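Local coordinates for Thiol:disulfide interchange protein DsbC (Haemophilus influenzae, PDB 1T3B) that probably acts as a periplasmic thiol:disulfide oxidoreductase and isomerase, forming and reshuffling disulfide bonds in other proteins as a homodimer, at residues 75-83 / 139-150; 107-116 / 196-206. All blocks are in the same frame, centred on the assembly; numbering follows the deposited sequence.

Contact 1 of 2, residues 75-83 / 139-150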
# COMPACT_ATOMS: atom_id res chain seq x y z
N LYS A 75 6.86 -9.20 27.41
CA LYS A 75 6.29 -9.81 28.60
C LYS A 75 6.77 -9.25 29.94
O LYS A 75 5.96 -8.90 30.79
CB LYS A 75 6.55 -11.32 28.51
CG LYS A 75 6.28 -12.14 29.76
CD LYS A 75 6.69 -13.60 29.55
CE LYS A 75 6.67 -14.37 30.86
NZ LYS A 75 7.07 -15.79 30.67
N ASP A 76 8.09 -9.13 30.13
CA ASP A 76 8.64 -8.63 31.39
C ASP A 76 8.56 -7.12 31.60
O ASP A 76 9.24 -6.57 32.46
CB ASP A 76 10.11 -9.06 31.54
CG ASP A 76 10.27 -10.57 31.51
OD1 ASP A 76 9.41 -11.28 32.08
OD2 ASP A 76 11.27 -11.05 30.93
N GLU A 77 7.74 -6.45 30.79
CA GLU A 77 7.57 -5.00 30.88
C GLU A 77 6.09 -4.73 31.09
O GLU A 77 5.69 -3.63 31.47
CB GLU A 77 8.06 -4.35 29.59
CG GLU A 77 9.57 -4.28 29.52
CD GLU A 77 10.09 -3.82 28.17
OE1 GLU A 77 9.55 -2.84 27.63
OE2 GLU A 77 11.04 -4.43 27.66
N MET A 78 5.31 -5.77 30.84
CA MET A 78 3.87 -5.71 30.99
C MET A 78 3.52 -5.76 32.46
O MET A 78 4.20 -6.41 33.24
CB MET A 78 3.24 -6.89 30.26
CG MET A 78 3.37 -6.79 28.76
SD MET A 78 2.96 -8.31 27.91
CE MET A 78 3.98 -8.13 26.49
N ILE A 79 2.46 -5.06 32.84
CA ILE A 79 2.00 -5.05 34.21
C ILE A 79 0.86 -6.06 34.28
O ILE A 79 -0.28 -5.74 34.00
CB ILE A 79 1.53 -3.65 34.61
CG1 ILE A 79 2.68 -2.66 34.38
CG2 ILE A 79 1.08 -3.65 36.06
CD1 ILE A 79 2.50 -1.29 35.02
N VAL A 80 1.19 -7.29 34.65
CA VAL A 80 0.24 -8.40 34.70
C VAL A 80 -0.67 -8.54 35.91
O VAL A 80 -0.28 -8.26 37.04
CB VAL A 80 0.98 -9.74 34.52
CG1 VAL A 80 0.01 -10.84 34.15
CG2 VAL A 80 2.06 -9.60 33.49
N TYR A 81 -1.88 -9.01 35.65
CA TYR A 81 -2.90 -9.25 36.66
C TYR A 81 -3.46 -10.64 36.33
O TYR A 81 -4.59 -10.75 35.85
CB TYR A 81 -4.02 -8.21 36.54
CG TYR A 81 -3.64 -6.82 36.97
CD1 TYR A 81 -3.82 -6.41 38.28
CD2 TYR A 81 -3.08 -5.92 36.07
CE1 TYR A 81 -3.46 -5.14 38.69
CE2 TYR A 81 -2.72 -4.65 36.47
CZ TYR A 81 -2.91 -4.26 37.78
OH TYR A 81 -2.55 -3.00 38.19
N PRO A 82 -2.70 -11.71 36.61
CA PRO A 82 -3.08 -13.11 36.35
C PRO A 82 -4.43 -13.50 36.94
O PRO A 82 -4.93 -12.82 37.83
CB PRO A 82 -1.95 -13.91 36.99
CG PRO A 82 -0.80 -12.93 37.05
CD PRO A 82 -1.49 -11.66 37.45
N ALA A 83 -5.01 -14.58 36.44
CA ALA A 83 -6.29 -15.04 36.95
C ALA A 83 -6.12 -16.41 37.61
O ALA A 83 -5.25 -17.18 37.18
CB ALA A 83 -7.30 -15.14 35.82
N ILE A 139 5.69 4.71 36.35
CA ILE A 139 4.87 3.57 36.74
C ILE A 139 5.32 2.24 36.16
O ILE A 139 5.38 1.25 36.88
CB ILE A 139 3.40 3.76 36.34
CG1 ILE A 139 2.80 4.95 37.09
CG2 ILE A 139 2.60 2.52 36.67
CD1 ILE A 139 1.42 5.33 36.60
N TRP A 140 5.64 2.22 34.88
CA TRP A 140 6.03 1.00 34.20
C TRP A 140 7.40 0.45 34.56
O TRP A 140 7.68 -0.73 34.33
CB TRP A 140 5.94 1.21 32.68
CG TRP A 140 4.75 0.52 32.07
CD1 TRP A 140 4.73 -0.71 31.47
CD2 TRP A 140 3.41 0.99 32.08
NE1 TRP A 140 3.44 -1.04 31.12
CE2 TRP A 140 2.61 -0.01 31.49
CE3 TRP A 140 2.79 2.15 32.55
CZ2 TRP A 140 1.24 0.11 31.35
CZ3 TRP A 140 1.44 2.28 32.41
CH2 TRP A 140 0.67 1.27 31.82
N THR A 141 8.26 1.31 35.12
CA THR A 141 9.62 0.94 35.51
C THR A 141 9.84 0.93 37.02
O THR A 141 10.95 0.66 37.49
CB THR A 141 10.65 1.90 34.89
OG1 THR A 141 10.35 3.23 35.29
CG2 THR A 141 10.65 1.80 33.38
N ALA A 142 8.78 1.21 37.77
CA ALA A 142 8.83 1.25 39.23
C ALA A 142 9.36 -0.05 39.83
O ALA A 142 9.71 -0.97 39.09
CB ALA A 142 7.45 1.56 39.76
N LYS A 143 9.41 -0.15 41.16
CA LYS A 143 9.90 -1.37 41.81
C LYS A 143 8.86 -2.49 41.84
O LYS A 143 9.21 -3.66 41.92
CB LYS A 143 10.39 -1.07 43.23
CG LYS A 143 11.92 -1.13 43.35
CD LYS A 143 12.41 -0.99 44.81
CE LYS A 143 11.68 -1.94 45.75
NZ LYS A 143 11.62 -3.32 45.21
N ASP A 144 7.60 -2.10 41.76
CA ASP A 144 6.45 -3.01 41.74
C ASP A 144 5.34 -2.29 40.95
O ASP A 144 4.47 -1.66 41.54
CB ASP A 144 5.96 -3.33 43.16
CG ASP A 144 4.85 -4.39 43.21
OD1 ASP A 144 4.85 -5.21 44.15
OD2 ASP A 144 3.97 -4.40 42.31
N PRO A 145 5.39 -2.37 39.61
CA PRO A 145 4.42 -1.73 38.71
C PRO A 145 2.94 -1.89 39.05
O PRO A 145 2.15 -0.99 38.81
CB PRO A 145 4.77 -2.34 37.36
CG PRO A 145 6.25 -2.48 37.46
CD PRO A 145 6.41 -3.08 38.83
N VAL A 146 2.57 -3.04 39.62
CA VAL A 146 1.19 -3.27 39.99
C VAL A 146 0.75 -2.28 41.05
O VAL A 146 -0.35 -1.74 41.00
CB VAL A 146 1.00 -4.70 40.51
CG1 VAL A 146 -0.39 -4.87 41.07
CG2 VAL A 146 1.21 -5.67 39.39
N PHE A 147 1.61 -2.04 42.03
CA PHE A 147 1.29 -1.10 43.09
C PHE A 147 1.27 0.29 42.50
O PHE A 147 0.35 1.06 42.74
CB PHE A 147 2.34 -1.16 44.21
CG PHE A 147 2.02 -0.30 45.39
CD1 PHE A 147 1.27 -0.80 46.45
CD2 PHE A 147 2.45 1.02 45.44
CE1 PHE A 147 0.97 -0.00 47.55
CE2 PHE A 147 2.16 1.83 46.53
CZ PHE A 147 1.42 1.32 47.59
N ALA A 148 2.30 0.61 41.73
CA ALA A 148 2.42 1.92 41.11
C ALA A 148 1.20 2.23 40.27
O ALA A 148 0.65 3.33 40.36
CB ALA A 148 3.66 1.97 40.26
N LEU A 149 0.79 1.26 39.45
CA LEU A 149 -0.36 1.41 38.58
C LEU A 149 -1.66 1.41 39.36
O LEU A 149 -2.53 2.25 39.11
CB LEU A 149 -0.41 0.29 37.52
CG LEU A 149 -1.62 0.33 36.57
CD1 LEU A 149 -1.51 1.60 35.74
CD2 LEU A 149 -1.67 -0.91 35.66
N ASN A 150 -1.80 0.48 40.29
CA ASN A 150 -3.02 0.43 41.08
C ASN A 150 -3.26 1.80 41.71
O ASN A 150 -4.39 2.29 41.72
CB ASN A 150 -2.96 -0.65 42.15
CG ASN A 150 -3.15 -2.05 41.58
OD1 ASN A 150 -3.75 -2.23 40.52
ND2 ASN A 150 -2.66 -3.04 42.30

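Contact 2 of 2, residues 107-116 / 196-206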
# COMPACT_ATOMS: atom_id res chain seq x y z
N GLN A 107 -12.30 -3.63 36.98
CA GLN A 107 -12.91 -4.94 36.84
C GLN A 107 -11.94 -6.07 36.60
O GLN A 107 -12.32 -7.12 36.07
CB GLN A 107 -13.93 -4.90 35.71
CG GLN A 107 -14.97 -3.82 35.91
CD GLN A 107 -15.84 -3.61 34.70
OE1 GLN A 107 -16.42 -4.55 34.18
NE2 GLN A 107 -15.95 -2.36 34.26
N LEU A 108 -10.68 -5.87 36.99
CA LEU A 108 -9.70 -6.92 36.80
C LEU A 108 -10.20 -8.18 37.50
O LEU A 108 -10.04 -9.29 36.99
CB LEU A 108 -8.34 -6.51 37.38
CG LEU A 108 -7.35 -5.69 36.55
CD1 LEU A 108 -7.41 -6.12 35.11
CD2 LEU A 108 -7.65 -4.24 36.67
N LYS A 109 -10.81 -8.00 38.67
CA LYS A 109 -11.34 -9.13 39.43
C LYS A 109 -12.30 -9.94 38.55
O LYS A 109 -12.21 -11.16 38.51
CB LYS A 109 -12.05 -8.65 40.70
N GLU A 110 -13.20 -9.24 37.85
CA GLU A 110 -14.16 -9.88 36.96
C GLU A 110 -13.46 -10.54 35.79
O GLU A 110 -13.68 -11.72 35.52
CB GLU A 110 -15.17 -8.86 36.43
CG GLU A 110 -16.23 -8.40 37.43
CD GLU A 110 -15.65 -7.57 38.56
OE1 GLU A 110 -14.83 -8.11 39.34
OE2 GLU A 110 -16.03 -6.38 38.67
N TYR A 111 -12.60 -9.81 35.08
CA TYR A 111 -11.88 -10.42 33.96
C TYR A 111 -11.09 -11.61 34.48
O TYR A 111 -11.06 -12.67 33.85
CB TYR A 111 -10.89 -9.45 33.29
CG TYR A 111 -11.52 -8.27 32.59
CD1 TYR A 111 -11.62 -7.03 33.23
CD2 TYR A 111 -12.04 -8.40 31.31
CE1 TYR A 111 -12.22 -5.96 32.61
CE2 TYR A 111 -12.64 -7.33 30.67
CZ TYR A 111 -12.73 -6.11 31.33
OH TYR A 111 -13.36 -5.05 30.73
N ASN A 112 -10.45 -11.42 35.63
CA ASN A 112 -9.67 -12.47 36.25
C ASN A 112 -10.55 -13.67 36.53
O ASN A 112 -10.18 -14.81 36.25
CB ASN A 112 -9.05 -11.98 37.56
CG ASN A 112 -7.65 -11.44 37.36
OD1 ASN A 112 -6.94 -11.86 36.45
ND2 ASN A 112 -7.24 -10.53 38.23
N ASP A 113 -11.73 -13.39 37.08
CA ASP A 113 -12.67 -14.44 37.43
C ASP A 113 -13.36 -15.09 36.24
O ASP A 113 -14.13 -16.01 36.42
CB ASP A 113 -13.71 -13.93 38.43
CG ASP A 113 -13.15 -13.83 39.84
OD1 ASP A 113 -12.37 -14.73 40.24
OD2 ASP A 113 -13.50 -12.87 40.56
N LEU A 114 -13.09 -14.62 35.03
CA LEU A 114 -13.67 -15.23 33.83
C LEU A 114 -12.54 -16.00 33.17
O LEU A 114 -12.69 -16.49 32.06
CB LEU A 114 -14.21 -14.18 32.86
CG LEU A 114 -15.68 -13.73 32.95
CD1 LEU A 114 -15.92 -12.54 32.02
CD2 LEU A 114 -16.61 -14.88 32.60
N GLY A 115 -11.42 -16.10 33.87
CA GLY A 115 -10.26 -16.82 33.36
C GLY A 115 -9.46 -16.03 32.34
O GLY A 115 -8.84 -16.62 31.45
N ILE A 116 -9.46 -14.71 32.47
CA ILE A 116 -8.71 -13.87 31.54
C ILE A 116 -7.63 -13.07 32.24
O ILE A 116 -7.91 -12.24 33.09
CB ILE A 116 -9.64 -12.88 30.79
CG1 ILE A 116 -10.83 -13.62 30.17
CG2 ILE A 116 -8.86 -12.17 29.69
CD1 ILE A 116 -11.76 -12.73 29.37
N TYR A 196 -13.03 -0.66 24.41
CA TYR A 196 -13.46 -1.24 25.67
C TYR A 196 -14.46 -2.35 25.45
O TYR A 196 -15.28 -2.29 24.53
CB TYR A 196 -14.08 -0.17 26.57
CG TYR A 196 -14.69 -0.72 27.85
CD1 TYR A 196 -13.93 -1.49 28.73
CD2 TYR A 196 -16.01 -0.46 28.18
CE1 TYR A 196 -14.48 -1.97 29.92
CE2 TYR A 196 -16.57 -0.93 29.36
CZ TYR A 196 -15.81 -1.69 30.23
OH TYR A 196 -16.37 -2.15 31.41
N LEU A 197 -14.37 -3.36 26.30
CA LEU A 197 -15.26 -4.51 26.26
C LEU A 197 -15.38 -5.03 27.68
O LEU A 197 -14.39 -5.45 28.26
CB LEU A 197 -14.68 -5.63 25.38
CG LEU A 197 -14.88 -5.58 23.86
CD1 LEU A 197 -14.14 -6.74 23.22
CD2 LEU A 197 -16.34 -5.66 23.53
N LYS A 198 -16.60 -4.98 28.23
CA LYS A 198 -16.85 -5.46 29.58
C LYS A 198 -16.40 -6.92 29.71
O LYS A 198 -16.22 -7.61 28.70
CB LYS A 198 -18.34 -5.29 29.93
CG LYS A 198 -19.32 -5.81 28.89
CD LYS A 198 -20.72 -5.21 29.05
CE LYS A 198 -21.40 -5.64 30.34
NZ LYS A 198 -22.72 -4.98 30.54
N PRO A 199 -16.20 -7.40 30.94
CA PRO A 199 -15.76 -8.78 31.16
C PRO A 199 -16.44 -9.78 30.22
O PRO A 199 -15.83 -10.25 29.27
CB PRO A 199 -16.11 -9.02 32.63
CG PRO A 199 -15.93 -7.69 33.23
CD PRO A 199 -16.57 -6.76 32.22
N ALA A 200 -17.71 -10.09 30.50
CA ALA A 200 -18.47 -11.04 29.69
C ALA A 200 -18.16 -10.91 28.20
O ALA A 200 -17.60 -11.82 27.59
CB ALA A 200 -19.96 -10.84 29.92
N ASP A 201 -18.53 -9.76 27.63
CA ASP A 201 -18.31 -9.50 26.21
C ASP A 201 -16.88 -9.84 25.79
O ASP A 201 -16.67 -10.48 24.75
CB ASP A 201 -18.62 -8.04 25.89
CG ASP A 201 -20.05 -7.67 26.21
OD1 ASP A 201 -20.46 -7.84 27.37
OD2 ASP A 201 -20.76 -7.19 25.31
N LEU A 202 -15.90 -9.44 26.59
CA LEU A 202 -14.52 -9.73 26.24
C LEU A 202 -14.31 -11.24 26.13
O LEU A 202 -13.50 -11.70 25.33
CB LEU A 202 -13.56 -9.15 27.29
CG LEU A 202 -12.09 -9.56 27.10
CD1 LEU A 202 -11.59 -9.15 25.73
CD2 LEU A 202 -11.24 -8.92 28.18
N LEU A 203 -15.04 -12.01 26.93
CA LEU A 203 -14.92 -13.46 26.91
C LEU A 203 -15.39 -14.04 25.57
O LEU A 203 -14.62 -14.70 24.86
CB LEU A 203 -15.72 -14.07 28.07
CG LEU A 203 -15.61 -15.59 28.26
CD1 LEU A 203 -14.17 -15.98 28.57
CD2 LEU A 203 -16.56 -16.02 29.38
N ARG A 204 -16.66 -13.80 25.23
CA ARG A 204 -17.20 -14.29 23.97
C ARG A 204 -16.26 -13.94 22.83
O ARG A 204 -15.73 -14.82 22.16
CB ARG A 204 -18.57 -13.67 23.71
CG ARG A 204 -19.64 -14.10 24.67
CD ARG A 204 -20.85 -13.21 24.50
NE ARG A 204 -21.20 -12.51 25.73
CZ ARG A 204 -21.74 -11.30 25.77
NH1 ARG A 204 -21.98 -10.65 24.63
NH2 ARG A 204 -22.07 -10.74 26.93
N ALA A 205 -16.07 -12.65 22.61
CA ALA A 205 -15.20 -12.16 21.55
C ALA A 205 -13.95 -13.04 21.39
O ALA A 205 -13.46 -13.26 20.28
CB ALA A 205 -14.79 -10.73 21.84
N LEU A 206 -13.45 -13.53 22.52
CA LEU A 206 -12.27 -14.38 22.54
C LEU A 206 -12.61 -15.82 22.18
O LEU A 206 -11.92 -16.46 21.38
CB LEU A 206 -11.62 -14.34 23.93
CG LEU A 206 -10.63 -13.23 24.28
CD1 LEU A 206 -10.69 -12.93 25.77
CD2 LEU A 206 -9.21 -13.65 23.86

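Contact 1 of 2, residues 75-83 / 139-150
E77 O meets W140 at the edge of the indole, 3.1 Å from W140 CD1. The E77 carboxylate forms a salt bridge with K169. I79 has the largest share of the contact. I79 CD1 sits over one face of the indole, 3.8 Å from the centroid of the W140 five-membered ring and 13° off the ring normal, a CH-pi contact. I79 CD1 also touches P145 CB at 3.4 Å. The other branch lies anti to the backbone N, and I79 CG2 packs on V146 CG2 and L149 CD2, each 3.9 Å away. Y81 then reaches across with its hydroxyl. Y81 OH donates to N150 OD1 at 2.7 Å, coming from above the amide plane and not along a lone pair. L149 CD2 lies at the ring edge, 3.4 Å from Y81 OH. The hydroxyl is also hydrogen-bonded to H105 NE2, and this second bond helps fix its position. Strand 79-81 and helix 145-150 run nearly perpendicular, at 88°. Strand 79-81 is an outer strand of the mixed sheet. Helices 131-141 and 145-153 pack on it as part of the helical region inserted in the thioredoxin fold of DsbC proteins.

Contact 2 of 2, residues 107-116 / 196-206
This contact belongs to the thioredoxin fold: the C-terminal helix 199-208 packs beside helix 108-113, which follows the helix of the redox-active C98-C101 disulfide. The axes of segments 108-113 and 199-206 come within 9.5 Å and cross at -35°. Q107, at the N-cap position of its helix, has its amide at the edge of the Y196 ring, with the planes 80° apart. Q107 NE2 donates to Y196 OH at 2.9 Å, with the acceptor tilted out of the amide plane. Y196 also meets the ring of Y100, which lies within the CxxC motif. Y111 is the central side chain. With CG anti to the carbonyl carbon (chi1 -66°), its ring extends to the start of the other helix. Y111 OH donates to L197 O at 2.7 Å, and this backbone oxygen lies in the ring plane. P199 CG covers one face of the Y111 ring, 4.0 Å from its centroid, as a CH-pi contact. L202 CD2 touches the ring obliquely. Beyond the tyrosine, aliphatic side chains do most of the packing. L114 CD2 meets L203 CD2 at 3.4 Å. G115, with positive phi, is the C-prime residue of the Schellman motif that ends helix 108-113, and the chain turns there into strand 116-122. I116 packs against L202 and L206; I116 CD1 meets L206 CD1 tip to tip at 3.8 Å.

Overall arrangement
From the N terminus, the chain passes through the N-terminal domain and helix 63-72 to reach 75-83. It then forms strand 88-94, helix 99-105, at whose start the redox-active disulfide lies, and segment 107-116. Contact 1 closes its loop at 139-150, after strand 116-122, at the end of helix 131-141 and the start of helix 145-153. Contact 2 closes later, at 196-206. The two loops therefore cross, because 107-116 lies inside the first and 139-150 inside the second. Their centres are about 19 Å apart. Contact 1 ties the outer strand 79-81 to helices 131-141 and 145-153. Contact 2 joins helix 108-113 to the C-terminal helix. The contacts meet where the Y81 ring packs on L108.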